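HydG protein (Carboxydothermus hydrogenoformans, PDB 4RTB) is a radical SAM maturase of [FeFe]-hydrogenase that binds a [4Fe-4S] cluster and S-adenosylmethionine and acts as a CO/CN synthase. Local coordinates at residues E167-I172 with L199-Y204. Residues are numbered along the deposited sequence; the frame is centred on the assembly and turned at random.
Sequences EIIPAI and LKIGTY
Ile169 reaches out from the helix with both of its branches and meets the loop at two residues, Leu199 and Ile201. The tip of its longer branch, CD1, does most of the work: it lies 3.6 Å from CG2 of Ile201 and 3.8 Å from CD1 of Leu199. The Ile169 and Leu199 side chains cross at about a right angle, and the nearest atoms of the two side chains are their terminal methyls. The second branch stays nearer the backbone: with CG2 of Ile169 anti to its own N, this methyl comes to 3.6 Å from the carbonyl O of Leu199. At the margin, the ring of Pro170 adds a looser touch, its CG 4.4 Å from CD2 of Leu199. Pro170 also has no N-H to give to the preceding turn, and the helix is kinked there.

In the radical SAM domain, a parallel (βα)8 TIM barrel with its helices packed outside, this places helix 158-175 against the link from helix 190-197 to strand 204-205. Lys200, the first residue past helix 190-197 to leave helical geometry, takes a positive phi (60°) as the chain turns off toward the sheet. Leu199 also packs on Leu165 and Glu166, one turn earlier on the helix facing it, while Ile201 rests on Val183 of strand 180-184. Farther along the loop, Gly202 makes backbone hydrogen bonds with Ile181 and Thr203 with Val183, laying the lead into strand 204-205 alongside strand 180-184 and closing the barrel. On another flank of helix 158-175, Ile168 and Ala171 pack against helix 131-144. The side chain of Ile201 is about 13 Å from the bound S-adenosylmethionine.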
ATOM      1  N   GLU A 167     -13.124  -0.291 -21.388  1.00 92.18           N
ATOM      2  CA  GLU A 167     -12.409  -0.128 -22.647  1.00 98.81           C
ATOM      3  C   GLU A 167     -10.900   0.009 -22.450  1.00 99.45           C
ATOM      4  O   GLU A 167     -10.120  -0.431 -23.294  1.00 99.84           O
ATOM      5  CB  GLU A 167     -12.942   1.080 -23.420  1.00106.08           C
ATOM      6  CG  GLU A 167     -13.885   0.705 -24.555  1.00118.29           C
ATOM      7  CD  GLU A 167     -13.830   1.689 -25.708  1.00128.27           C
ATOM      8  OE1 GLU A 167     -13.187   2.750 -25.559  1.00127.54           O
ATOM      9  OE2 GLU A 167     -14.425   1.396 -26.768  1.00132.85           O
ATOM     10  N   ILE A 168     -10.483   0.600 -21.334  1.00 97.61           N
ATOM     11  CA  ILE A 168      -9.067   0.916 -21.149  1.00 92.37           C
ATOM     12  C   ILE A 168      -8.213  -0.250 -20.630  1.00 95.10           C
ATOM     13  O   ILE A 168      -7.128  -0.504 -21.157  1.00 99.35           O
ATOM     14  CB  ILE A 168      -8.903   2.126 -20.208  1.00 87.88           C
ATOM     15  CG1 ILE A 168      -9.230   3.410 -20.976  1.00 87.90           C
ATOM     16  CG2 ILE A 168      -7.494   2.189 -19.629  1.00 84.27           C
ATOM     17  CD1 ILE A 168      -8.682   4.664 -20.352  1.00 88.93           C
ATOM     18  N   ILE A 169      -8.693  -0.960 -19.614  1.00 88.47           N
ATOM     19  CA  ILE A 169      -7.891  -2.013 -18.989  1.00 80.64           C
ATOM     20  C   ILE A 169      -7.508  -3.166 -19.939  1.00 81.03           C
ATOM     21  O   ILE A 169      -6.326  -3.521 -20.013  1.00 83.38           O
ATOM     22  CB  ILE A 169      -8.600  -2.583 -17.737  1.00 76.31           C
ATOM     23  CG1 ILE A 169      -8.562  -1.554 -16.605  1.00 70.23           C
ATOM     24  CG2 ILE A 169      -7.949  -3.881 -17.289  1.00 75.90           C
ATOM     25  CD1 ILE A 169      -9.211  -2.022 -15.330  1.00 66.18           C
ATOM     26  N   PRO A 170      -8.482  -3.751 -20.670  1.00 81.13           N
ATOM     27  CA  PRO A 170      -8.062  -4.810 -21.597  1.00 82.87           C
ATOM     28  C   PRO A 170      -7.122  -4.290 -22.678  1.00 86.54           C
ATOM     29  O   PRO A 170      -6.259  -5.028 -23.161  1.00 89.68           O
ATOM     30  CB  PRO A 170      -9.382  -5.286 -22.217  1.00 79.32           C
ATOM     31  CG  PRO A 170     -10.430  -4.853 -21.265  1.00 73.08           C
ATOM     32  CD  PRO A 170      -9.943  -3.559 -20.705  1.00 74.94           C
ATOM     33  N   ALA A 171      -7.297  -3.024 -23.049  1.00 86.93           N
ATOM     34  CA  ALA A 171      -6.421  -2.381 -24.018  1.00 87.33           C
ATOM     35  C   ALA A 171      -4.991  -2.336 -23.493  1.00 86.04           C
ATOM     36  O   ALA A 171      -4.046  -2.581 -24.238  1.00 90.07           O
ATOM     37  CB  ALA A 171      -6.919  -0.980 -24.340  1.00 88.54           C
ATOM     38  N   ILE A 172      -4.838  -2.028 -22.207  1.00 80.10           N
ATOM     39  CA  ILE A 172      -3.524  -2.035 -21.574  1.00 81.21           C
ATOM     40  C   ILE A 172      -2.948  -3.449 -21.533  1.00 83.27           C
ATOM     41  O   ILE A 172      -1.796  -3.663 -21.915  1.00 88.65           O
ATOM     42  CB  ILE A 172      -3.573  -1.457 -20.143  1.00 77.40           C
ATOM     43  CG1 ILE A 172      -3.679   0.070 -20.189  1.00 79.26           C
ATOM     44  CG2 ILE A 172      -2.340  -1.862 -19.356  1.00 67.11           C
ATOM     45  CD1 ILE A 172      -3.643   0.729 -18.824  1.00 73.02           C
ATOM     46  N   LEU A 199     -12.860  -7.674 -15.840  1.00 81.59           N
ATOM     47  CA  LEU A 199     -11.750  -6.935 -16.434  1.00 83.66           C
ATOM     48  C   LEU A 199     -10.407  -7.571 -16.105  1.00 80.48           C
ATOM     49  O   LEU A 199      -9.367  -7.127 -16.598  1.00 76.77           O
ATOM     50  CB  LEU A 199     -11.764  -5.480 -15.967  1.00 83.70           C
ATOM     51  CG  LEU A 199     -12.970  -4.653 -16.414  1.00 84.75           C
ATOM     52  CD1 LEU A 199     -12.753  -3.179 -16.106  1.00 87.09           C
ATOM     53  CD2 LEU A 199     -13.239  -4.863 -17.895  1.00 80.84           C
ATOM     54  N   LYS A 200     -10.446  -8.605 -15.267  1.00 80.70           N
ATOM     55  CA  LYS A 200      -9.260  -9.360 -14.868  1.00 75.55           C
ATOM     56  C   LYS A 200      -8.210  -8.498 -14.172  1.00 82.77           C
ATOM     57  O   LYS A 200      -7.024  -8.574 -14.495  1.00 82.35           O
ATOM     58  CB  LYS A 200      -8.631 -10.049 -16.081  1.00 72.17           C
ATOM     59  CG  LYS A 200      -9.506 -11.099 -16.737  1.00 76.66           C
ATOM     60  CD  LYS A 200      -8.810 -11.671 -17.961  1.00 81.95           C
ATOM     61  CE  LYS A 200      -9.631 -12.759 -18.626  1.00 88.36           C
ATOM     62  NZ  LYS A 200      -8.944 -13.296 -19.834  1.00 94.21           N
ATOM     63  N   ILE A 201      -8.645  -7.682 -13.216  1.00 86.22           N
ATOM     64  CA  ILE A 201      -7.712  -6.878 -12.433  1.00 85.87           C
ATOM     65  C   ILE A 201      -7.077  -7.723 -11.337  1.00 90.76           C
ATOM     66  O   ILE A 201      -7.620  -8.754 -10.942  1.00100.57           O
ATOM     67  CB  ILE A 201      -8.399  -5.654 -11.798  1.00 79.60           C
ATOM     68  CG1 ILE A 201      -9.597  -6.089 -10.953  1.00 70.48           C
ATOM     69  CG2 ILE A 201      -8.829  -4.671 -12.872  1.00 84.82           C
ATOM     70  CD1 ILE A 201      -9.413  -5.863  -9.468  1.00 66.82           C
ATOM     71  N   GLY A 202      -5.923  -7.287 -10.849  1.00 85.21           N
ATOM     72  CA  GLY A 202      -5.247  -8.000  -9.785  1.00 81.89           C
ATOM     73  C   GLY A 202      -5.891  -7.736  -8.439  1.00 80.40           C
ATOM     74  O   GLY A 202      -6.637  -8.567  -7.919  1.00 84.81           O
ATOM     75  N   THR A 203      -5.605  -6.564  -7.881  1.00 76.00           N
ATOM     76  CA  THR A 203      -6.088  -6.207  -6.555  1.00 75.65           C
ATOM     77  C   THR A 203      -6.925  -4.938  -6.597  1.00 73.59           C
ATOM     78  O   THR A 203      -6.572  -3.967  -7.266  1.00 74.24           O
ATOM     79  CB  THR A 203      -4.919  -6.011  -5.566  1.00 72.98           C
ATOM     80  OG1 THR A 203      -4.123  -7.202  -5.521  1.00 77.37           O
ATOM     81  CG2 THR A 203      -5.439  -5.700  -4.169  1.00 65.29           C
ATOM     82  N   TYR A 204      -8.042  -4.959  -5.881  1.00 70.98           N
ATOM     83  CA  TYR A 204      -8.897  -3.790  -5.759  1.00 71.71           C
ATOM     84  C   TYR A 204      -8.647  -3.088  -4.429  1.00 69.67           C
ATOM     85  O   TYR A 204      -8.962  -3.624  -3.368  1.00 69.43           O
ATOM     86  CB  TYR A 204     -10.365  -4.192  -5.889  1.00 71.50           C
ATOM     87  CG  TYR A 204     -11.330  -3.116  -5.459  1.00 68.71           C
ATOM     88  CD1 TYR A 204     -12.071  -3.249  -4.293  1.00 64.62           C
ATOM     89  CD2 TYR A 204     -11.491  -1.962  -6.213  1.00 71.88           C
ATOM     90  CE1 TYR A 204     -12.951  -2.267  -3.893  1.00 65.36           C
ATOM     91  CE2 TYR A 204     -12.368  -0.974  -5.821  1.00 78.33           C
ATOM     92  CZ  TYR A 204     -13.096  -1.130  -4.661  1.00 76.31           C
ATOM     93  OH  TYR A 204     -13.973  -0.146  -4.267  1.00 89.35           O
TER